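PDB 3WV4: Non-ribosomal peptide synthetase from Streptomyces halstedii, which belongs to the ANL superfamily of AMP-binding enzymes and is represented here by its N-terminal domain. Local coordinates for residues A[127-130]-A[131-135]; A[245-248]-A[249-253]; A[273-276]-A[277-280]; A[312-316]-A[317-321]. All blocks are in the same frame, centred on the assembly; numbering follows the deposited sequence.

Interaction 1: A[127-130]-A[131-135]; sequences PGMK and PFHLR
Lys130 and Pro131 mark the point where the loop after strand 121-124 turns into helix 131-141, Lys130 standing at the N-cap and Pro131 starting the first turn. Three and four residues on, the first turn brings two N-H groups to the Lys130 carbonyl. The N-H of Leu134 gives a straight bond to Lys130 O (N to O 3.0 Å, 171° at the hydrogen), whereas that of His133 reaches the same oxygen only weakly, at a poorer angle. Proline suits the first position of a helix because it lacks an N-H where the helix would not use one, and its ring holds phi near the helical value.

The side chains before and after the cap meet as a hydrophobic staple, pairing the residue just before the N-cap with the fourth of the helix: Met129 CB lies 3.8 Å from Leu134 CG. Leu134 is also covered by Leu125 and Val160. Lys130 suits its place at the surface, its amine leading away from the turn while its backbone carbonyl accepts the first helical bond. The Met129 chain runs extended as far as the sulfur, where a turn about CG-SD (chi3 55°) swings the methyl over His133, the two side chains crossing at about a right angle. A thioether methyl, slightly polarised by its sulfur, is well matched to the pi cloud of an imidazole. The sulfur stands farther off, SD 4.9 Å from the centroid of the His133 ring. CE sits almost squarely above the middle of that ring, 3.6 Å from the centroid and 6° off the normal, a CH-pi contact.

Interaction 2: A[245-248]-A[249-253]; sequences WDFG and LYKVL
The ring of Tyr250 meets Asp246 edge-on: CD2 comes within 3.1 Å of Asp246 O, near the plane of the ring, where the aromatic hydrogens carry a slight positive charge. One face of the same ring bears the methyl CD1 of Leu253, 3.8 Å above the plane and over its centre. Phe247 is also approached at its rim, by Lys251, whose NZ lies in the ring plane 3.7 Å from Phe247 CE1; this is not the over-the-face position of a cation-pi pair. Trp245, poorly ordered, takes Phe247 CB over one face.

All this happens on the opening turns of helix 246-258, which joins strands 236-239 and 261-264 in a beta-alpha-beta unit, with Trp245 as N-cap. The bond from Leu249 N to Trp245 O is nearly straight (3.0 Å, 168°). Asp246 O takes the N-H of Tyr250 from above its carbonyl plane and is bonded by Lys346 NZ as well. Apolar Leu249 and Val252 suit the flank turned to helix 106-116, where Phe112 and Val109 receive them, while Tyr250 packs on Ile218 and Ala221 of helix 215-229. Lys251 reaches the Phe247 rim through a sharply folded chain, its chi2 almost eclipsed at -9°, which puts CE 3.3 Å from Phe247 O; the strained torsions leave its exact path less certain. Its amine also lies close to Arg347 NH1, a like charge.

Interaction 3: A[273-276]-A[277-280]; sequences LVKS and LRES
Ser276 O is gripped from Ser280 by the backbone N-H (2.9 Å from Ser280 N) and lies 2.8 Å from Ser280 OG. The single hydroxyl proton there is contested, since Leu277 O stands 2.9 Å from Ser280 OG, and the geometry does not settle which carbonyl receives it. With chi1 at 63° the hydroxyl is wedged between its own N and carbonyl carbon, folded back toward both acceptors. A small hydroxyl residue suits the last turn, where helix carbonyls begin to run short of backbone donors; Ala282 N adds a weak bond to Ser280 OG.

Earlier carbonyls are met by four-residue bonds, the straightest from Glu279 N to Lys275 O (2.8 Å, 174°). These make up the short helix 273-280, whose Leu273 and Leu277 lie on Phe238 of strand 236-239 and whose Val274 packs against Leu295 and Leu298 of helix 289-300. Leucine and valine fit this inward side; charged residues occupy the outer one.

There Arg278 has its main polar partners outside the helix: NH2 forms a salt bridge with Asp302, and NE donates to Gly305 O. Its chain bends at chi3, laying one guanidinium face toward Val274 O, while NH2 touches Val274 CG1. Lys275, extended, runs past the Glu279 carboxylate. Lys275 CE and Glu279 OE2 touch at 3.2 Å, whereas Lys275 NZ stays 4.3 Å from Glu279 OE2, too far for a salt bridge. Ser276 OG bonds back to Ala272 O.

Interaction 4: A[312-316]-A[317-321]; sequences FTNSA and AALPQ
Asn314 turns its amide edge to the backbone of Ala317, giving a hydrogen bond from ND2 to Ala317 O (2.7 Å, 156° at the hydrogen). The oxygen lies in the amide plane, only 2° out of it, although the donor sits tilted from the plane of the Ala317 carbonyl. Running anti to the backbone N (chi1 -175°), the Asn314 side chain spans the mouth of the loop, and an amide suits the place because a buried N-H can tie the returning chain. Leu319 crosses it obliquely: CB comes 3.9 Å from Asn314 ND2, and CD1 lies 4.2 Å from OD1 of that same residue.

The bend beneath is a classic gamma turn. Ala317 N donates to Ser315 O at 2.6 Å round the poorly ordered Ala316, whose positive phi, unfavourable for a residue with a CB, is accepted to make the tight turn.

Leu319 reaches inward to Ala292 of helix 289-300 and Val336 of strand 335-340, and Asn314 packs on Pro289. Strand 311-314, ending at Asn314, runs parallel between strands 284-287 and 335-340, and the loop carries the chain from its end to Pro320, the N-cap of helix 321-330.

How the interactions relate
From the N terminus the four contacts follow in series, none nesting in or crossing another, and each closes only a local stretch of one or two turns. Interaction 1 starts helix 131-141 at the surface, after an edge strand of one parallel sheet. Interaction 2, nearly at the chain's centre, opens helix 246-258; interaction 3 makes up helix 273-280, lying on strand 236-239 of the same beta-alpha-beta unit. Interaction 4 leaves strand 311-314 in the largest sheet. Interactions 2 and 4 touch: Phe247 CZ reaches Ser315 OG at 3.1 Å. Interactions 3 and 4 come within about 6 Å at their nearest atoms, with helix 289-300 packing on both.

Interaction 1: A[127-130]-A[131-135]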
# COMPACT_ATOMS: atom_id res chain seq x y z
N PRO A 127 -1.25 0.27 -15.02
CA PRO A 127 -1.61 0.21 -16.41
C PRO A 127 -0.83 1.32 -17.09
O PRO A 127 -0.30 2.19 -16.40
CB PRO A 127 -3.12 0.45 -16.39
CG PRO A 127 -3.57 -0.12 -15.06
CD PRO A 127 -2.43 0.17 -14.12
N GLY A 128 -0.68 1.29 -18.41
CA GLY A 128 0.06 2.38 -19.09
C GLY A 128 1.59 2.29 -19.19
O GLY A 128 2.21 3.19 -19.73
N MET A 129 2.21 1.23 -18.69
CA MET A 129 3.64 1.03 -18.93
C MET A 129 3.89 0.68 -20.37
O MET A 129 3.06 0.06 -20.99
CB MET A 129 4.21 -0.09 -18.06
CG MET A 129 4.17 0.21 -16.57
SD MET A 129 4.63 -1.21 -15.57
CE MET A 129 6.26 -1.65 -16.22
N LYS A 130 5.08 1.04 -20.86
CA LYS A 130 5.47 0.85 -22.25
C LYS A 130 6.07 -0.51 -22.49
O LYS A 130 6.70 -1.09 -21.63
CB LYS A 130 6.52 1.88 -22.65
CG LYS A 130 6.02 3.32 -22.54
CD LYS A 130 6.84 4.30 -23.39
CE LYS A 130 6.66 4.09 -24.89
NZ LYS A 130 5.23 4.21 -25.27
N PRO A 131 5.93 -1.00 -23.71
CA PRO A 131 6.34 -2.37 -23.93
C PRO A 131 7.70 -2.75 -23.36
O PRO A 131 7.80 -3.72 -22.63
CB PRO A 131 6.34 -2.50 -25.46
CG PRO A 131 5.24 -1.55 -25.88
CD PRO A 131 5.19 -0.45 -24.86
N PHE A 132 8.77 -2.01 -23.68
CA PHE A 132 10.09 -2.48 -23.25
C PHE A 132 10.24 -2.40 -21.71
O PHE A 132 11.05 -3.09 -21.09
CB PHE A 132 11.22 -1.71 -23.89
CG PHE A 132 11.61 -0.49 -23.11
CD1 PHE A 132 12.78 -0.49 -22.39
CD2 PHE A 132 10.79 0.63 -23.10
CE1 PHE A 132 13.15 0.63 -21.68
CE2 PHE A 132 11.16 1.75 -22.42
CZ PHE A 132 12.33 1.75 -21.70
N HIS A 133 9.48 -1.50 -21.11
CA HIS A 133 9.50 -1.32 -19.67
C HIS A 133 8.88 -2.57 -19.02
O HIS A 133 9.46 -3.17 -18.07
CB HIS A 133 8.76 -0.04 -19.32
CG HIS A 133 8.92 0.36 -17.90
ND1 HIS A 133 8.17 1.36 -17.33
CD2 HIS A 133 9.73 -0.12 -16.93
CE1 HIS A 133 8.51 1.48 -16.06
NE2 HIS A 133 9.45 0.59 -15.79
N LEU A 134 7.73 -2.98 -19.57
CA LEU A 134 7.08 -4.25 -19.19
C LEU A 134 8.01 -5.44 -19.33
O LEU A 134 8.18 -6.20 -18.39
CB LEU A 134 5.82 -4.46 -20.02
CG LEU A 134 4.72 -3.55 -19.47
CD1 LEU A 134 3.61 -3.31 -20.49
CD2 LEU A 134 4.14 -4.14 -18.20
N ARG A 135 8.66 -5.58 -20.49
CA ARG A 135 9.54 -6.73 -20.67
C ARG A 135 10.62 -6.80 -19.61
O ARG A 135 10.92 -7.87 -19.12
CB ARG A 135 10.17 -6.83 -22.10
CG ARG A 135 11.21 -5.80 -22.46
CD ARG A 135 11.97 -6.23 -23.73
NE ARG A 135 11.15 -7.11 -24.57
CZ ARG A 135 10.37 -6.69 -25.58
NH1 ARG A 135 10.30 -5.40 -25.91
NH2 ARG A 135 9.69 -7.60 -26.27

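Interaction 2: A[245-248]-A[249-253]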
# COMPACT_ATOMS: atom_id res chain seq x y z
N TRP A 245 0.27 0.69 -6.18
CA TRP A 245 1.24 1.54 -5.54
C TRP A 245 1.09 1.19 -4.04
O TRP A 245 -0.00 0.88 -3.55
CB TRP A 245 0.87 2.99 -5.93
CG TRP A 245 1.52 4.12 -5.16
CD1 TRP A 245 2.65 4.07 -4.38
CD2 TRP A 245 1.10 5.50 -5.16
NE1 TRP A 245 2.92 5.32 -3.86
CE2 TRP A 245 2.00 6.21 -4.33
CE3 TRP A 245 0.05 6.19 -5.79
CZ2 TRP A 245 1.89 7.59 -4.09
CZ3 TRP A 245 -0.07 7.55 -5.55
CH2 TRP A 245 0.86 8.24 -4.71
N ASP A 246 2.19 1.11 -3.32
CA ASP A 246 2.12 0.72 -1.93
C ASP A 246 1.20 1.66 -1.09
O ASP A 246 0.68 1.28 -0.04
CB ASP A 246 3.53 0.54 -1.34
CG ASP A 246 4.33 1.82 -1.22
OD1 ASP A 246 3.84 2.89 -1.65
OD2 ASP A 246 5.47 1.74 -0.68
N PHE A 247 0.95 2.86 -1.59
CA PHE A 247 0.08 3.79 -0.89
C PHE A 247 -1.32 3.20 -0.84
O PHE A 247 -1.84 2.95 0.24
CB PHE A 247 0.12 5.19 -1.55
CG PHE A 247 -0.48 6.30 -0.70
CD1 PHE A 247 -0.72 6.13 0.68
CD2 PHE A 247 -0.77 7.53 -1.26
CE1 PHE A 247 -1.26 7.14 1.45
CE2 PHE A 247 -1.29 8.57 -0.48
CZ PHE A 247 -1.54 8.37 0.85
N GLY A 248 -1.89 2.87 -1.99
CA GLY A 248 -3.20 2.23 -2.02
C GLY A 248 -3.23 0.82 -1.44
O GLY A 248 -4.20 0.41 -0.82
N LEU A 249 -2.17 0.07 -1.65
CA LEU A 249 -2.11 -1.28 -1.11
C LEU A 249 -2.34 -1.33 0.41
O LEU A 249 -3.01 -2.21 0.92
CB LEU A 249 -0.74 -1.90 -1.45
CG LEU A 249 -0.53 -3.38 -1.85
CD1 LEU A 249 0.59 -4.08 -1.08
CD2 LEU A 249 -1.80 -4.22 -1.85
N TYR A 250 -1.74 -0.37 1.11
CA TYR A 250 -1.81 -0.34 2.56
C TYR A 250 -3.11 0.21 3.03
O TYR A 250 -3.49 0.06 4.20
CB TYR A 250 -0.66 0.44 3.17
CG TYR A 250 0.57 -0.39 3.35
CD1 TYR A 250 0.94 -0.86 4.57
CD2 TYR A 250 1.34 -0.72 2.25
CE1 TYR A 250 2.10 -1.60 4.71
CE2 TYR A 250 2.49 -1.46 2.35
CZ TYR A 250 2.87 -1.92 3.59
OH TYR A 250 4.01 -2.67 3.71
N LYS A 251 -3.82 0.87 2.13
CA LYS A 251 -5.17 1.24 2.46
C LYS A 251 -6.05 0.01 2.38
O LYS A 251 -6.94 -0.15 3.19
CB LYS A 251 -5.60 2.53 1.70
CG LYS A 251 -4.86 3.85 2.21
CD LYS A 251 -3.93 3.84 3.57
CE LYS A 251 -2.39 4.01 3.36
NZ LYS A 251 -1.48 4.87 4.30
N VAL A 252 -5.73 -0.93 1.49
CA VAL A 252 -6.40 -2.27 1.49
C VAL A 252 -6.08 -3.01 2.80
O VAL A 252 -6.96 -3.54 3.46
CB VAL A 252 -5.90 -3.17 0.35
CG1 VAL A 252 -6.52 -4.56 0.44
CG2 VAL A 252 -6.18 -2.56 -1.00
N LEU A 253 -4.80 -2.99 3.20
CA LEU A 253 -4.41 -3.70 4.43
C LEU A 253 -4.97 -3.11 5.68
O LEU A 253 -5.49 -3.84 6.57
CB LEU A 253 -2.90 -3.76 4.55
CG LEU A 253 -2.24 -4.50 3.38
CD1 LEU A 253 -0.74 -4.13 3.26
CD2 LEU A 253 -2.41 -5.96 3.58

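Interaction 3: A[273-276]-A[277-280]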
# COMPACT_ATOMS: atom_id res chain seq x y z
N LEU A 273 -15.81 14.49 -7.94
CA LEU A 273 -15.16 14.12 -6.73
C LEU A 273 -15.91 14.46 -5.44
O LEU A 273 -16.06 13.60 -4.58
CB LEU A 273 -13.79 14.75 -6.71
CG LEU A 273 -12.89 14.21 -5.61
CD1 LEU A 273 -12.74 12.70 -5.72
CD2 LEU A 273 -11.54 14.92 -5.70
N VAL A 274 -16.38 15.71 -5.30
CA VAL A 274 -16.97 16.16 -4.03
C VAL A 274 -18.28 15.41 -3.70
O VAL A 274 -18.54 15.03 -2.54
CB VAL A 274 -17.26 17.66 -4.01
CG1 VAL A 274 -17.90 18.06 -2.67
CG2 VAL A 274 -15.98 18.46 -4.24
N LYS A 275 -19.08 15.22 -4.72
CA LYS A 275 -20.29 14.45 -4.63
C LYS A 275 -20.00 13.00 -4.24
O LYS A 275 -20.54 12.48 -3.25
CB LYS A 275 -21.00 14.50 -5.98
CG LYS A 275 -22.43 13.99 -5.98
CD LYS A 275 -22.92 13.84 -7.41
CE LYS A 275 -24.41 13.67 -7.45
NZ LYS A 275 -24.90 13.50 -8.85
N SER A 276 -19.13 12.35 -4.99
CA SER A 276 -18.71 10.99 -4.64
C SER A 276 -18.33 10.88 -3.16
O SER A 276 -18.71 9.93 -2.48
CB SER A 276 -17.55 10.56 -5.53
OG SER A 276 -17.61 11.21 -6.78
N LEU A 277 -17.55 11.83 -2.67
CA LEU A 277 -17.11 11.78 -1.29
C LEU A 277 -18.27 11.81 -0.35
O LEU A 277 -18.35 10.98 0.56
CB LEU A 277 -16.17 12.93 -0.97
CG LEU A 277 -14.83 12.74 -1.70
CD1 LEU A 277 -14.01 14.04 -1.71
CD2 LEU A 277 -14.04 11.69 -0.94
N ARG A 278 -19.14 12.79 -0.54
CA ARG A 278 -20.30 12.99 0.32
C ARG A 278 -21.24 11.80 0.27
O ARG A 278 -21.66 11.26 1.31
CB ARG A 278 -21.03 14.30 -0.04
CG ARG A 278 -22.38 14.51 0.70
CD ARG A 278 -23.23 15.64 0.10
NE ARG A 278 -22.36 16.64 -0.52
CZ ARG A 278 -22.36 16.97 -1.81
NH1 ARG A 278 -23.24 16.46 -2.68
NH2 ARG A 278 -21.49 17.88 -2.23
N GLU A 279 -21.57 11.38 -0.94
CA GLU A 279 -22.50 10.29 -1.12
C GLU A 279 -21.96 8.95 -0.65
O GLU A 279 -22.73 8.07 -0.34
CB GLU A 279 -22.96 10.22 -2.59
CG GLU A 279 -23.83 11.43 -2.94
CD GLU A 279 -24.47 11.35 -4.33
OE1 GLU A 279 -24.26 10.33 -5.02
OE2 GLU A 279 -25.21 12.31 -4.70
N SER A 280 -20.63 8.77 -0.61
CA SER A 280 -20.05 7.51 -0.09
C SER A 280 -19.99 7.58 1.43
O SER A 280 -19.77 6.60 2.09
CB SER A 280 -18.68 7.29 -0.72
OG SER A 280 -17.78 8.33 -0.34

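Interaction 4: A[312-316]-A[317-321]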
# COMPACT_ATOMS: atom_id res chain seq x y z
N PHE A 312 -7.38 13.63 6.18
CA PHE A 312 -6.62 13.54 4.98
C PHE A 312 -5.20 13.13 5.35
O PHE A 312 -4.60 13.75 6.25
CB PHE A 312 -6.50 14.89 4.29
CG PHE A 312 -7.80 15.44 3.85
CD1 PHE A 312 -8.39 14.98 2.68
CD2 PHE A 312 -8.46 16.40 4.61
CE1 PHE A 312 -9.62 15.47 2.27
CE2 PHE A 312 -9.71 16.89 4.20
CZ PHE A 312 -10.30 16.41 3.02
N THR A 313 -4.67 12.14 4.65
CA THR A 313 -3.32 11.71 4.90
C THR A 313 -2.48 11.88 3.63
O THR A 313 -2.83 11.39 2.57
CB THR A 313 -3.27 10.27 5.43
OG1 THR A 313 -3.75 9.35 4.48
CG2 THR A 313 -4.14 10.13 6.59
N ASN A 314 -1.35 12.54 3.78
CA ASN A 314 -0.53 12.90 2.68
C ASN A 314 0.80 12.22 2.86
O ASN A 314 1.50 12.42 3.87
CB ASN A 314 -0.33 14.41 2.61
CG ASN A 314 0.44 14.83 1.36
OD1 ASN A 314 -0.05 14.66 0.25
ND2 ASN A 314 1.61 15.37 1.53
N SER A 315 1.12 11.37 1.87
CA SER A 315 2.47 10.87 1.71
C SER A 315 2.95 11.55 0.41
O SER A 315 2.53 12.67 0.09
CB SER A 315 2.51 9.30 1.73
OG SER A 315 1.49 8.67 0.97
N ALA A 316 3.82 10.90 -0.34
CA ALA A 316 4.23 11.42 -1.64
C ALA A 316 5.10 12.68 -1.57
O ALA A 316 6.24 12.62 -2.02
CB ALA A 316 3.02 11.66 -2.55
N ALA A 317 4.59 13.81 -1.05
CA ALA A 317 5.32 15.11 -1.13
C ALA A 317 4.70 16.24 -0.33
O ALA A 317 3.54 16.24 -0.07
CB ALA A 317 5.45 15.56 -2.59
N ALA A 318 5.51 17.21 0.03
CA ALA A 318 5.12 18.33 0.83
C ALA A 318 3.81 18.95 0.37
O ALA A 318 3.59 19.25 -0.81
CB ALA A 318 6.23 19.39 0.82
N LEU A 319 2.93 19.14 1.33
CA LEU A 319 1.65 19.77 1.10
C LEU A 319 1.85 21.22 1.51
O LEU A 319 2.29 21.48 2.63
CB LEU A 319 0.63 19.08 1.99
CG LEU A 319 -0.86 19.20 1.64
CD1 LEU A 319 -1.15 18.67 0.24
CD2 LEU A 319 -1.65 18.43 2.68
N PRO A 320 1.61 22.18 0.60
CA PRO A 320 1.89 23.59 0.87
C PRO A 320 0.87 24.22 1.77
O PRO A 320 -0.28 23.74 1.84
CB PRO A 320 1.83 24.25 -0.52
CG PRO A 320 1.01 23.32 -1.35
CD PRO A 320 1.18 21.94 -0.79
N GLN A 321 1.27 25.28 2.47
CA GLN A 321 0.42 25.83 3.51
C GLN A 321 -0.95 26.16 2.96
O GLN A 321 -1.96 25.90 3.60
CB GLN A 321 1.00 27.07 4.15
CG GLN A 321 0.31 27.47 5.45
CD GLN A 321 0.32 26.34 6.46
OE1 GLN A 321 1.30 25.60 6.56
NE2 GLN A 321 -0.78 26.14 7.16